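Long-range contacts in pertussis toxin-like subunit ArtA (Escherichia coli, PDB 4Z9D), which is the enzymatic A subunit of a pertussis-like AB5 toxin, binds NAD and probably transfers its ADP-ribose to trimeric G proteins: residues E17-G22 against E128-A133; F28-Q33 against I168-V173; I82-I87 against T161-G166; N86-I91 against N117-V122. The protein carries 2 engineered substitutions. All blocks are in the same frame, centred on the assembly; numbering follows the deposited sequence.

Contact 1: E17-G22 against E128-A133; sequences EIFRDG and ENIVEA
Phe19 and Ile18 of the helix meet Ile130 of the strand, which divides its two branches between them. The side chain of Ile130 leaves its backbone toward the helix. Its CG1 stands anti to the carbonyl carbon (chi1 -58°), and the extended chain carries Ile130 CD1 to Ile18, where it lies 3.6 Å from CG2. Ile130 CD1 also rests 4.0 Å from Gly22 CA, so the methyl touches both Ile18 and the residue just after the helix. The other branch, Ile130 CG2, turns to the Phe19 ring and approaches CE2 obliquely at 3.8 Å. Phe19 does not lay its ring flat on the strand. It directs its far edge at the backbone, with Phe19 CZ 3.8 Å from Ala133 N and that nitrogen in the ring plane. Ala133 CB adds a contact of 3.9 Å to Phe19 CZ. Gly22 leaves helical geometry with positive phi, while its N still bonds to Ile18 O. Tyr80 of the adjoining strand 77-83 touches Ile18, Phe19, Ile130 and Ala133. Glu132 points away from the helix and pairs with Arg81. The helix and strand segments run antiparallel at 174°, with axes 9.5 Å apart: a short helix lying along an antiparallel sheet, its apolar side turned to the strands, in an ADP-ribosyltransferase-like fold.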
loop_
_atom_site.group_PDB
_atom_site.type_symbol
_atom_site.label_atom_id
_atom_site.label_comp_id
_atom_site.label_asym_id
_atom_site.label_seq_id
_atom_site.Cartn_x
_atom_site.Cartn_y
_atom_site.Cartn_z
ATOM N N GLU A 17 -2.396 15.752 -7.563
ATOM C CA GLU A 17 -1.693 14.843 -8.454
ATOM C C GLU A 17 -2.339 13.456 -8.465
ATOM O O GLU A 17 -2.620 12.880 -9.522
ATOM C CB GLU A 17 -0.226 14.741 -8.044
ATOM C CG GLU A 17 0.585 13.819 -8.924
ATOM C CD GLU A 17 1.967 13.567 -8.377
ATOM O OE1 GLU A 17 2.381 14.309 -7.462
ATOM O OE2 GLU A 17 2.653 12.646 -8.879
ATOM N N ILE A 18 -2.549 12.924 -7.265
ATOM C CA ILE A 18 -3.000 11.553 -7.089
ATOM C C ILE A 18 -4.452 11.329 -7.529
ATOM O O ILE A 18 -4.749 10.309 -8.138
ATOM C CB ILE A 18 -2.787 11.116 -5.623
ATOM C CG1 ILE A 18 -1.291 11.168 -5.276
ATOM C CG2 ILE A 18 -3.321 9.727 -5.384
ATOM C CD1 ILE A 18 -0.403 10.334 -6.240
ATOM N N PHE A 19 -5.350 12.273 -7.264
ATOM C CA PHE A 19 -6.741 12.098 -7.691
ATOM C C PHE A 19 -6.827 12.041 -9.210
ATOM O O PHE A 19 -7.680 11.349 -9.783
ATOM C CB PHE A 19 -7.623 13.241 -7.198
ATOM C CG PHE A 19 -7.952 13.181 -5.731
ATOM C CD1 PHE A 19 -8.585 14.252 -5.125
ATOM C CD2 PHE A 19 -7.616 12.075 -4.953
ATOM C CE1 PHE A 19 -8.888 14.228 -3.778
ATOM C CE2 PHE A 19 -7.934 12.042 -3.607
ATOM C CZ PHE A 19 -8.566 13.127 -3.020
ATOM N N ARG A 20 -5.899 12.744 -9.851
ATOM C CA ARG A 20 -5.895 12.874 -11.298
ATOM C C ARG A 20 -5.221 11.649 -11.898
ATOM O O ARG A 20 -5.769 10.997 -12.786
ATOM C CB ARG A 20 -5.138 14.136 -11.725
ATOM C CG ARG A 20 -5.057 14.338 -13.233
ATOM C CD ARG A 20 -3.718 14.936 -13.624
ATOM N NE ARG A 20 -3.397 16.184 -12.960
ATOM C CZ ARG A 20 -2.170 16.487 -12.548
ATOM N NH1 ARG A 20 -1.931 17.642 -11.941
ATOM N NH2 ARG A 20 -1.191 15.607 -12.697
ATOM N N ASP A 21 -4.032 11.340 -11.387
ATOM C CA ASP A 21 -3.153 10.333 -11.985
ATOM C C ASP A 21 -3.238 8.938 -11.384
ATOM O O ASP A 21 -2.822 7.964 -12.012
ATOM C CB ASP A 21 -1.702 10.801 -11.884
ATOM C CG ASP A 21 -1.452 12.085 -12.637
ATOM O OD1 ASP A 21 -2.269 12.403 -13.513
ATOM O OD2 ASP A 21 -0.456 12.779 -12.340
ATOM N N GLY A 22 -3.777 8.835 -10.173
ATOM C CA GLY A 22 -3.746 7.570 -9.465
ATOM C C GLY A 22 -2.333 7.244 -9.022
ATOM O O GLY A 22 -1.467 8.124 -8.990
ATOM N N GLU A 128 -9.732 7.167 -10.317
ATOM C CA GLU A 128 -11.152 6.920 -10.108
ATOM C C GLU A 128 -11.443 5.924 -8.976
ATOM O O GLU A 128 -12.570 5.858 -8.487
ATOM C CB GLU A 128 -11.795 6.449 -11.418
ATOM C CG GLU A 128 -12.102 7.621 -12.346
ATOM C CD GLU A 128 -12.554 7.201 -13.735
ATOM O OE1 GLU A 128 -13.232 8.022 -14.399
ATOM O OE2 GLU A 128 -12.229 6.068 -14.169
ATOM N N ASN A 129 -10.441 5.150 -8.565
ATOM C CA ASN A 129 -10.596 4.233 -7.438
ATOM C C ASN A 129 -10.402 4.910 -6.086
ATOM O O ASN A 129 -10.691 4.326 -5.042
ATOM C CB ASN A 129 -9.592 3.085 -7.528
ATOM C CG ASN A 129 -10.000 2.045 -8.522
ATOM O OD1 ASN A 129 -10.065 2.320 -9.717
ATOM N ND2 ASN A 129 -10.272 0.832 -8.044
ATOM N N ILE A 130 -9.877 6.126 -6.100
ATOM C CA ILE A 130 -9.502 6.773 -4.853
ATOM C C ILE A 130 -10.647 7.620 -4.327
ATOM O O ILE A 130 -11.113 8.548 -4.986
ATOM C CB ILE A 130 -8.230 7.609 -5.032
ATOM C CG1 ILE A 130 -7.101 6.697 -5.539
ATOM C CG2 ILE A 130 -7.816 8.260 -3.711
ATOM C CD1 ILE A 130 -5.949 7.438 -6.175
ATOM N N VAL A 131 -11.092 7.283 -3.123
ATOM C CA VAL A 131 -12.258 7.898 -2.515
ATOM C C VAL A 131 -11.957 9.289 -1.992
ATOM O O VAL A 131 -12.729 10.230 -2.214
ATOM C CB VAL A 131 -12.793 7.013 -1.360
ATOM C CG1 VAL A 131 -13.996 7.651 -0.682
ATOM C CG2 VAL A 131 -13.166 5.642 -1.896
ATOM N N GLU A 132 -10.841 9.409 -1.277
ATOM C CA GLU A 132 -10.557 10.616 -0.519
ATOM C C GLU A 132 -9.122 10.625 -0.017
ATOM O O GLU A 132 -8.409 9.618 -0.089
ATOM C CB GLU A 132 -11.546 10.744 0.662
ATOM C CG GLU A 132 -11.446 9.603 1.673
ATOM C CD GLU A 132 -12.568 9.607 2.710
ATOM O OE1 GLU A 132 -12.459 8.834 3.690
ATOM O OE2 GLU A 132 -13.551 10.370 2.548
ATOM N N ALA A 133 -8.700 11.770 0.488
ATOM C CA ALA A 133 -7.389 11.888 1.088
ATOM C C ALA A 133 -7.500 12.643 2.400
ATOM O O ALA A 133 -8.407 13.447 2.577
ATOM C CB ALA A 133 -6.440 12.592 0.158
#

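Contact 2: F28-Q33 against I168-V173; sequences FNRNLQ and IPQLVV
Arg30 reaches out over the backbone of 168-173 and touches it along most of its length. Arg30 CB starts 3.4 Å from Gln170 O. CG runs past the same carbonyl oxygen, and Arg30 CD comes to 3.3 Å from Gln170 O. With CG beside the backbone N (chi1 -76°), the chain extends onward to NE and brings the guanidinium to Pro169 O. There Arg30 NH2 donates to Pro169 O at 2.9 Å. That bond is bent, 140° at the hydrogen, and approaches from above the carbonyl plane. Gln170 runs alongside in the same direction and sets OE1 over one guanidinium face, 3.5 Å from Arg30 NH2 but too poorly angled for a hydrogen bond. Ile168 CG2 meets NH2 obliquely. On the backbone, Val172 N gives Arg30 O a nearly straight bond of 3.1 Å, and a water joins Leu32 N to Val172 O. Leu171 CD2 packs on Leu32 CB, while Ile168 CD1 reaches Leu32 CD1. The C-terminal tail is thus laid against a helix start: Asn29 OD1 accepts from Asn31 N in an Asx turn, Asn29 ND2 bonds to Gln34 OE1, and Asn31, at the N-cap of helix 32-37, caps Gln34 N with its OD1.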
loop_
_atom_site.group_PDB
_atom_site.type_symbol
_atom_site.label_atom_id
_atom_site.label_comp_id
_atom_site.label_asym_id
_atom_site.label_seq_id
_atom_site.Cartn_x
_atom_site.Cartn_y
_atom_site.Cartn_z
ATOM N N PHE A 28 8.470 -3.141 -12.883
ATOM C CA PHE A 28 7.770 -4.372 -13.256
ATOM C C PHE A 28 8.336 -5.598 -12.555
ATOM O O PHE A 28 8.036 -6.723 -12.936
ATOM C CB PHE A 28 7.838 -4.566 -14.777
ATOM C CG PHE A 28 7.182 -3.460 -15.548
ATOM C CD1 PHE A 28 5.820 -3.487 -15.807
ATOM C CD2 PHE A 28 7.925 -2.373 -15.984
ATOM C CE1 PHE A 28 5.212 -2.455 -16.508
ATOM C CE2 PHE A 28 7.332 -1.339 -16.678
ATOM C CZ PHE A 28 5.977 -1.372 -16.946
ATOM N N ASN A 29 9.147 -5.377 -11.524
ATOM C CA ASN A 29 9.773 -6.454 -10.750
ATOM C C ASN A 29 8.785 -7.158 -9.829
ATOM O O ASN A 29 8.405 -6.610 -8.789
ATOM C CB ASN A 29 10.942 -5.885 -9.920
ATOM C CG ASN A 29 11.621 -6.926 -9.028
ATOM O OD1 ASN A 29 11.260 -8.106 -9.017
ATOM N ND2 ASN A 29 12.615 -6.475 -8.261
ATOM N N ARG A 30 8.400 -8.382 -10.183
ATOM C CA ARG A 30 7.425 -9.131 -9.376
ATOM C C ARG A 30 8.044 -10.086 -8.348
ATOM O O ARG A 30 7.467 -11.126 -8.034
ATOM C CB ARG A 30 6.461 -9.899 -10.302
ATOM C CG ARG A 30 5.414 -8.989 -10.932
ATOM C CD ARG A 30 4.464 -9.702 -11.896
ATOM N NE ARG A 30 3.618 -8.722 -12.570
ATOM C CZ ARG A 30 2.289 -8.746 -12.580
ATOM N NH1 ARG A 30 1.632 -7.790 -13.218
ATOM N NH2 ARG A 30 1.620 -9.719 -11.974
ATOM N N ASN A 31 9.211 -9.733 -7.808
ATOM C CA ASN A 31 9.761 -10.453 -6.659
ATOM C C ASN A 31 9.062 -9.955 -5.408
ATOM O O ASN A 31 9.401 -8.881 -4.894
ATOM C CB ASN A 31 11.280 -10.250 -6.547
ATOM C CG ASN A 31 11.914 -11.104 -5.446
ATOM O OD1 ASN A 31 11.358 -11.257 -4.357
ATOM N ND2 ASN A 31 13.076 -11.679 -5.740
ATOM N N LEU A 32 8.080 -10.721 -4.934
ATOM C CA LEU A 32 7.240 -10.273 -3.824
ATOM C C LEU A 32 8.027 -10.117 -2.522
ATOM O O LEU A 32 7.807 -9.170 -1.779
ATOM C CB LEU A 32 6.060 -11.243 -3.613
ATOM C CG LEU A 32 4.988 -10.855 -2.582
ATOM C CD1 LEU A 32 4.280 -9.572 -2.980
ATOM C CD2 LEU A 32 3.971 -11.972 -2.403
ATOM N N GLN A 33 8.948 -11.034 -2.239
ATOM C CA GLN A 33 9.710 -10.929 -0.996
ATOM C C GLN A 33 10.552 -9.656 -0.960
ATOM O O GLN A 33 10.677 -9.014 0.077
ATOM C CB GLN A 33 10.585 -12.156 -0.781
ATOM C CG GLN A 33 11.038 -12.265 0.670
ATOM C CD GLN A 33 11.398 -13.678 1.073
ATOM O OE1 GLN A 33 11.938 -13.916 2.161
ATOM N NE2 GLN A 33 11.112 -14.626 0.196
ATOM N N ILE A 168 -0.779 -14.043 -7.096
ATOM C CA ILE A 168 -0.282 -13.058 -8.059
ATOM C C ILE A 168 0.391 -13.744 -9.255
ATOM O O ILE A 168 1.302 -14.551 -9.080
ATOM C CB ILE A 168 0.717 -12.113 -7.404
ATOM C CG1 ILE A 168 0.070 -11.353 -6.242
ATOM C CG2 ILE A 168 1.328 -11.177 -8.436
ATOM C CD1 ILE A 168 1.106 -10.681 -5.344
ATOM N N PRO A 169 -0.069 -13.435 -10.478
ATOM C CA PRO A 169 0.513 -14.064 -11.666
ATOM C C PRO A 169 1.916 -13.552 -11.957
ATOM O O PRO A 169 2.284 -12.464 -11.505
ATOM C CB PRO A 169 -0.457 -13.688 -12.796
ATOM C CG PRO A 169 -1.326 -12.632 -12.262
ATOM C CD PRO A 169 -1.303 -12.689 -10.775
ATOM N N GLN A 170 2.683 -14.352 -12.683
ATOM C CA GLN A 170 4.007 -13.961 -13.154
ATOM C C GLN A 170 4.954 -13.572 -12.015
ATOM O O GLN A 170 5.797 -12.682 -12.174
ATOM C CB GLN A 170 3.893 -12.803 -14.166
ATOM C CG GLN A 170 3.116 -13.157 -15.449
ATOM C CD GLN A 170 1.699 -12.599 -15.492
ATOM O OE1 GLN A 170 1.426 -11.521 -14.956
ATOM N NE2 GLN A 170 0.784 -13.334 -16.139
ATOM N N LEU A 171 4.829 -14.238 -10.869
ATOM C CA LEU A 171 5.749 -13.989 -9.757
ATOM C C LEU A 171 7.184 -14.398 -10.112
ATOM O O LEU A 171 7.399 -15.371 -10.836
ATOM C CB LEU A 171 5.304 -14.725 -8.489
ATOM C CG LEU A 171 4.120 -14.156 -7.698
ATOM C CD1 LEU A 171 3.666 -15.144 -6.638
ATOM C CD2 LEU A 171 4.515 -12.839 -7.037
ATOM N N VAL A 172 8.159 -13.674 -9.570
ATOM C CA VAL A 172 9.552 -14.096 -9.681
ATOM C C VAL A 172 9.879 -15.082 -8.560
ATOM O O VAL A 172 9.652 -14.803 -7.394
ATOM C CB VAL A 172 10.517 -12.908 -9.615
ATOM C CG1 VAL A 172 11.953 -13.399 -9.746
ATOM C CG2 VAL A 172 10.207 -11.920 -10.718
ATOM N N VAL A 173 10.387 -16.250 -8.937
ATOM C CA VAL A 173 10.735 -17.299 -7.994
ATOM C C VAL A 173 12.183 -17.658 -8.254
ATOM O O VAL A 173 12.475 -18.443 -9.158
ATOM C CB VAL A 173 9.856 -18.549 -8.166
ATOM C CG1 VAL A 173 10.251 -19.624 -7.155
ATOM C CG2 VAL A 173 8.391 -18.201 -8.007
HETATM O O HOH W 1 8.194 -13.469 -5.454
#

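Contact 3: I82-I87 against T161-G166; sequences IRANNI and TFVNPG
Thr161 holds OG1 between its backbone N and carbonyl carbon (chi1 58°), and Arg83 bends at chi3 (62°) to bring NH1 round to it. Thr161 OG1 is gripped twice: it donates to Ala84 O at 2.7 Å and accepts from Arg83 NH1 at 2.9 Å. The hydroxyl lies at the edge of the guanidinium, in its plane, and the two side chains cross at about a right angle. Farther along, Ala84 CB rests on Val163 CG1 at 3.9 Å, and Val163 CA sends a C-H toward Asn85 O. Asn86 ND2 makes only a weak, bent bond of 3.0 Å to Phe162 O. Asx turns at Asn85 and Asn164 shape both segments. The remaining nitrogens of Arg83 reach Val157 O and, weakly, Tyr156 OH. The 161-166 loop runs beside the end of strand 77-83, bonded through Val163 N to Asp5 OD2 just before strand 6-11, and continues onto strand 88-90, where Val163 meets Phe88 and Asn164 meets Tyr89.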
loop_
_atom_site.group_PDB
_atom_site.type_symbol
_atom_site.label_atom_id
_atom_site.label_comp_id
_atom_site.label_asym_id
_atom_site.label_seq_id
_atom_site.Cartn_x
_atom_site.Cartn_y
_atom_site.Cartn_z
ATOM N N ILE A 82 -8.963 3.875 -0.641
ATOM C CA ILE A 82 -9.034 3.375 -2.010
ATOM C C ILE A 82 -9.985 2.200 -2.146
ATOM O O ILE A 82 -9.940 1.274 -1.349
ATOM C CB ILE A 82 -7.635 2.921 -2.502
ATOM C CG1 ILE A 82 -6.574 4.003 -2.260
ATOM C CG2 ILE A 82 -7.663 2.488 -3.986
ATOM C CD1 ILE A 82 -5.142 3.476 -2.369
ATOM N N ARG A 83 -10.849 2.223 -3.163
ATOM C CA ARG A 83 -11.654 1.046 -3.456
ATOM C C ARG A 83 -10.795 -0.009 -4.141
ATOM O O ARG A 83 -10.141 0.258 -5.152
ATOM C CB ARG A 83 -12.866 1.391 -4.327
ATOM C CG ARG A 83 -13.617 0.159 -4.832
ATOM C CD ARG A 83 -14.962 0.545 -5.438
ATOM N NE ARG A 83 -14.804 1.411 -6.605
ATOM C CZ ARG A 83 -14.408 0.995 -7.810
ATOM N NH1 ARG A 83 -14.111 -0.285 -8.015
ATOM N NH2 ARG A 83 -14.303 1.860 -8.811
ATOM N N ALA A 84 -10.759 -1.202 -3.558
ATOM C CA ALA A 84 -9.972 -2.296 -4.116
ATOM C C ALA A 84 -10.788 -3.034 -5.162
ATOM O O ALA A 84 -12.017 -3.092 -5.076
ATOM C CB ALA A 84 -9.527 -3.264 -3.021
ATOM N N ASN A 85 -10.107 -3.565 -6.165
ATOM C CA ASN A 85 -10.755 -4.435 -7.149
ATOM C C ASN A 85 -9.784 -5.546 -7.549
ATOM O O ASN A 85 -8.893 -5.874 -6.770
ATOM C CB ASN A 85 -11.262 -3.636 -8.357
ATOM C CG ASN A 85 -10.181 -2.845 -9.051
ATOM O OD1 ASN A 85 -8.986 -3.102 -8.884
ATOM N ND2 ASN A 85 -10.602 -1.873 -9.865
ATOM N N ASN A 86 -9.969 -6.154 -8.721
ATOM C CA ASN A 86 -9.192 -7.350 -9.065
ATOM C C ASN A 86 -7.710 -7.059 -9.356
ATOM O O ASN A 86 -6.927 -7.968 -9.607
ATOM C CB ASN A 86 -9.812 -8.075 -10.260
ATOM C CG ASN A 86 -11.107 -8.804 -9.912
ATOM O OD1 ASN A 86 -11.777 -9.328 -10.803
ATOM N ND2 ASN A 86 -11.455 -8.859 -8.623
ATOM N N ILE A 87 -7.352 -5.783 -9.326
ATOM C CA ILE A 87 -5.974 -5.322 -9.448
ATOM C C ILE A 87 -5.210 -5.552 -8.135
ATOM O O ILE A 87 -3.977 -5.614 -8.113
ATOM C CB ILE A 87 -5.961 -3.792 -9.793
ATOM C CG1 ILE A 87 -6.733 -3.513 -11.088
ATOM C CG2 ILE A 87 -4.542 -3.208 -9.849
ATOM C CD1 ILE A 87 -6.888 -2.027 -11.396
ATOM N N THR A 161 -16.793 -3.678 -5.285
ATOM C CA THR A 161 -15.798 -4.520 -5.944
ATOM C C THR A 161 -14.886 -5.127 -4.887
ATOM O O THR A 161 -14.875 -4.674 -3.745
ATOM C CB THR A 161 -14.967 -3.725 -6.980
ATOM O OG1 THR A 161 -14.319 -2.621 -6.340
ATOM C CG2 THR A 161 -15.866 -3.179 -8.088
ATOM N N PHE A 162 -14.151 -6.176 -5.265
ATOM C CA PHE A 162 -13.363 -6.991 -4.326
ATOM C C PHE A 162 -11.973 -7.323 -4.850
ATOM O O PHE A 162 -11.748 -7.315 -6.054
ATOM C CB PHE A 162 -14.083 -8.300 -4.006
ATOM C CG PHE A 162 -15.395 -8.105 -3.317
ATOM C CD1 PHE A 162 -15.475 -8.185 -1.927
ATOM C CD2 PHE A 162 -16.538 -7.815 -4.044
ATOM C CE1 PHE A 162 -16.686 -7.999 -1.275
ATOM C CE2 PHE A 162 -17.759 -7.611 -3.396
ATOM C CZ PHE A 162 -17.828 -7.712 -2.007
ATOM N N VAL A 163 -11.048 -7.614 -3.940
ATOM C CA VAL A 163 -9.710 -8.058 -4.334
ATOM C C VAL A 163 -9.770 -9.369 -5.126
ATOM O O VAL A 163 -10.752 -10.106 -5.072
ATOM C CB VAL A 163 -8.808 -8.261 -3.112
ATOM C CG1 VAL A 163 -8.690 -6.957 -2.301
ATOM C CG2 VAL A 163 -9.354 -9.398 -2.254
ATOM N N ASN A 164 -8.716 -9.646 -5.887
ATOM C CA ASN A 164 -8.541 -10.956 -6.492
ATOM C C ASN A 164 -8.138 -11.908 -5.373
ATOM O O ASN A 164 -7.230 -11.605 -4.615
ATOM C CB ASN A 164 -7.470 -10.893 -7.598
ATOM C CG ASN A 164 -7.364 -12.172 -8.398
ATOM O OD1 ASN A 164 -7.093 -13.244 -7.852
ATOM N ND2 ASN A 164 -7.545 -12.062 -9.710
ATOM N N PRO A 165 -8.843 -13.038 -5.228
ATOM C CA PRO A 165 -8.576 -13.905 -4.077
ATOM C C PRO A 165 -7.389 -14.846 -4.287
ATOM O O PRO A 165 -7.057 -15.609 -3.376
ATOM C CB PRO A 165 -9.880 -14.702 -3.937
ATOM C CG PRO A 165 -10.350 -14.847 -5.342
ATOM C CD PRO A 165 -9.975 -13.532 -6.031
ATOM N N GLY A 166 -6.756 -14.788 -5.456
ATOM C CA GLY A 166 -5.795 -15.810 -5.824
ATOM C C GLY A 166 -4.328 -15.445 -5.704
ATOM O O GLY A 166 -3.945 -14.501 -5.006
#

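Contact 4: N86-I91 against N117-V122; sequences NIFYPI and NDIVAV. Engineered in segment 117-122: Asp118 (natural residue Glu).
Phe88 takes the Ala121 methyl over the centre of one ring face, a CH-pi contact with Ala121 CB 3.9 Å from the centroid. Near the plane of the same ring, at its edge, lies Ile119 CG2, which also packs 3.7 Å from Phe88 CB. On the other side of the sheet the Tyr89 ring has Val120 O near its edge and meets Val122 CG1 obliquely, 4.1 Å from Tyr89 CE1. Phe88, Pro90, Ile119 and Ala121 thus share one face, Tyr89 and Val120 the other. Backbone bonds link the strands as an antiparallel ladder. Tyr89 and Val120 form the hydrogen-bonded pair, with Tyr89 N to Val120 O at 2.8 Å and Val120 N to Tyr89 O at 2.9 Å. Val122 N donates to Ile87 O at 3.0 Å, whereas Ile91 N to Asp118 O is weak. Pro90, lacking an N-H, occupies a non-hydrogen-bonded pair with Ile119. Ile91 sets CG1 between its backbone N and carbonyl carbon (chi1 62°), bringing Ile91 CD1 to 3.6 Å from Asp118 CB. Asp118, engineered in place of a natural glutamate, touches the bound NAD. Backbone bonds set the register and apolar side chains pack on both faces, so the ladder asks no hydrogen bond of the Asp118 carboxylate, which stands at the strand's start beside the dinucleotide.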
loop_
_atom_site.group_PDB
_atom_site.type_symbol
_atom_site.label_atom_id
_atom_site.label_comp_id
_atom_site.label_asym_id
_atom_site.label_seq_id
_atom_site.Cartn_x
_atom_site.Cartn_y
_atom_site.Cartn_z
ATOM N N ASN A 86 -9.969 -6.154 -8.721
ATOM C CA ASN A 86 -9.192 -7.350 -9.065
ATOM C C ASN A 86 -7.710 -7.059 -9.356
ATOM O O ASN A 86 -6.927 -7.968 -9.607
ATOM C CB ASN A 86 -9.812 -8.075 -10.260
ATOM C CG ASN A 86 -11.107 -8.804 -9.912
ATOM O OD1 ASN A 86 -11.777 -9.328 -10.803
ATOM N ND2 ASN A 86 -11.455 -8.859 -8.623
ATOM N N ILE A 87 -7.352 -5.783 -9.326
ATOM C CA ILE A 87 -5.974 -5.322 -9.448
ATOM C C ILE A 87 -5.210 -5.552 -8.135
ATOM O O ILE A 87 -3.977 -5.614 -8.113
ATOM C CB ILE A 87 -5.961 -3.792 -9.793
ATOM C CG1 ILE A 87 -6.733 -3.513 -11.088
ATOM C CG2 ILE A 87 -4.542 -3.208 -9.849
ATOM C CD1 ILE A 87 -6.888 -2.027 -11.396
ATOM N N PHE A 88 -5.971 -5.737 -7.060
ATOM C CA PHE A 88 -5.450 -5.847 -5.699
ATOM C C PHE A 88 -5.415 -7.299 -5.260
ATOM O O PHE A 88 -6.354 -8.053 -5.511
ATOM C CB PHE A 88 -6.307 -5.034 -4.721
ATOM C CG PHE A 88 -6.292 -3.543 -4.972
ATOM C CD1 PHE A 88 -6.894 -3.010 -6.109
ATOM C CD2 PHE A 88 -5.702 -2.677 -4.058
ATOM C CE1 PHE A 88 -6.913 -1.645 -6.339
ATOM C CE2 PHE A 88 -5.709 -1.303 -4.277
ATOM C CZ PHE A 88 -6.318 -0.786 -5.422
ATOM N N TYR A 89 -4.334 -7.686 -4.598
ATOM C CA TYR A 89 -4.151 -9.056 -4.093
ATOM C C TYR A 89 -3.743 -9.041 -2.631
ATOM O O TYR A 89 -2.785 -8.368 -2.281
ATOM C CB TYR A 89 -3.060 -9.797 -4.877
ATOM C CG TYR A 89 -3.353 -10.064 -6.332
ATOM C CD1 TYR A 89 -3.200 -9.068 -7.293
ATOM C CD2 TYR A 89 -3.718 -11.337 -6.757
ATOM C CE1 TYR A 89 -3.455 -9.328 -8.636
ATOM C CE2 TYR A 89 -3.967 -11.604 -8.100
ATOM C CZ TYR A 89 -3.833 -10.601 -9.023
ATOM O OH TYR A 89 -4.077 -10.875 -10.348
ATOM N N PRO A 90 -4.472 -9.760 -1.770
ATOM C CA PRO A 90 -3.923 -10.027 -0.437
ATOM C C PRO A 90 -2.653 -10.863 -0.591
ATOM O O PRO A 90 -2.599 -11.697 -1.497
ATOM C CB PRO A 90 -5.034 -10.824 0.262
ATOM C CG PRO A 90 -6.264 -10.602 -0.572
ATOM C CD PRO A 90 -5.763 -10.423 -1.978
ATOM N N ILE A 91 -1.649 -10.676 0.260
ATOM C CA ILE A 91 -0.371 -11.327 -0.017
ATOM C C ILE A 91 -0.316 -12.807 0.380
ATOM O O ILE A 91 0.505 -13.556 -0.133
ATOM C CB ILE A 91 0.805 -10.592 0.676
ATOM C CG1 ILE A 91 0.661 -10.596 2.193
ATOM C CG2 ILE A 91 0.933 -9.161 0.153
ATOM C CD1 ILE A 91 1.840 -9.958 2.888
ATOM N N ASN A 117 -2.911 -7.822 7.029
ATOM C CA ASN A 117 -3.570 -6.644 6.463
ATOM C C ASN A 117 -2.938 -6.136 5.177
ATOM O O ASN A 117 -3.435 -5.189 4.570
ATOM C CB ASN A 117 -3.587 -5.529 7.496
ATOM C CG ASN A 117 -4.352 -5.918 8.736
ATOM O OD1 ASN A 117 -5.426 -6.513 8.646
ATOM N ND2 ASN A 117 -3.782 -5.634 9.899
ATOM N N ASP A 118 -1.847 -6.762 4.751
ATOM C CA ASP A 118 -1.170 -6.304 3.541
ATOM C C ASP A 118 -1.881 -6.725 2.271
ATOM O O ASP A 118 -2.253 -7.890 2.107
ATOM C CB ASP A 118 0.271 -6.808 3.489
ATOM C CG ASP A 118 1.125 -6.236 4.597
ATOM O OD1 ASP A 118 1.524 -5.058 4.459
ATOM O OD2 ASP A 118 1.408 -6.954 5.585
ATOM N N ILE A 119 -2.047 -5.756 1.376
ATOM C CA ILE A 119 -2.640 -5.984 0.065
ATOM C C ILE A 119 -1.797 -5.213 -0.944
ATOM O O ILE A 119 -1.440 -4.059 -0.700
ATOM C CB ILE A 119 -4.112 -5.547 0.014
ATOM C CG1 ILE A 119 -4.969 -6.518 0.839
ATOM C CG2 ILE A 119 -4.611 -5.516 -1.417
ATOM C CD1 ILE A 119 -6.404 -6.145 0.897
ATOM N N VAL A 120 -1.423 -5.840 -2.053
ATOM C CA VAL A 120 -0.687 -5.100 -3.071
ATOM C C VAL A 120 -1.528 -4.937 -4.323
ATOM O O VAL A 120 -2.278 -5.837 -4.686
ATOM C CB VAL A 120 0.648 -5.781 -3.452
ATOM C CG1 VAL A 120 1.583 -5.834 -2.238
ATOM C CG2 VAL A 120 0.413 -7.180 -3.975
ATOM N N ALA A 121 -1.385 -3.791 -4.985
ATOM C CA ALA A 121 -1.983 -3.591 -6.301
ATOM C C ALA A 121 -0.891 -3.760 -7.317
ATOM O O ALA A 121 0.253 -3.361 -7.090
ATOM C CB ALA A 121 -2.610 -2.227 -6.417
ATOM N N VAL A 122 -1.233 -4.334 -8.455
ATOM C CA VAL A 122 -0.219 -4.520 -9.479
ATOM C C VAL A 122 -0.255 -3.386 -10.513
ATOM O O VAL A 122 -1.302 -3.065 -11.081
ATOM C CB VAL A 122 -0.362 -5.904 -10.162
ATOM C CG1 VAL A 122 -0.104 -7.015 -9.149
ATOM C CG2 VAL A 122 -1.741 -6.073 -10.812
#

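Contacts 1 and 4 are buried, contacts 2 and 3 partly exposed. Contact 1 has no hydrogen bond between its segments and rests on apolar packing; contact 4 joins a backbone ladder to similar packing. Contacts 2 and 3 hold successive parts of the chain after strand 144-152: contact 2 binds an arginine to a backbone oxygen, contact 3 relays one through a threonine hydroxyl. Contacts 1 and 3 reach the same four-stranded sheet, where Asn129 O meets Arg83 N. Contacts 3 and 4 share Asn86 and Ile87, and Asn164 N probably bonds to Phe88 O. Contact 2 reaches contact 4 through Ile168 and Pro169 against Tyr89, while contacts 1 and 2 lie about 26 Å apart, centre to centre.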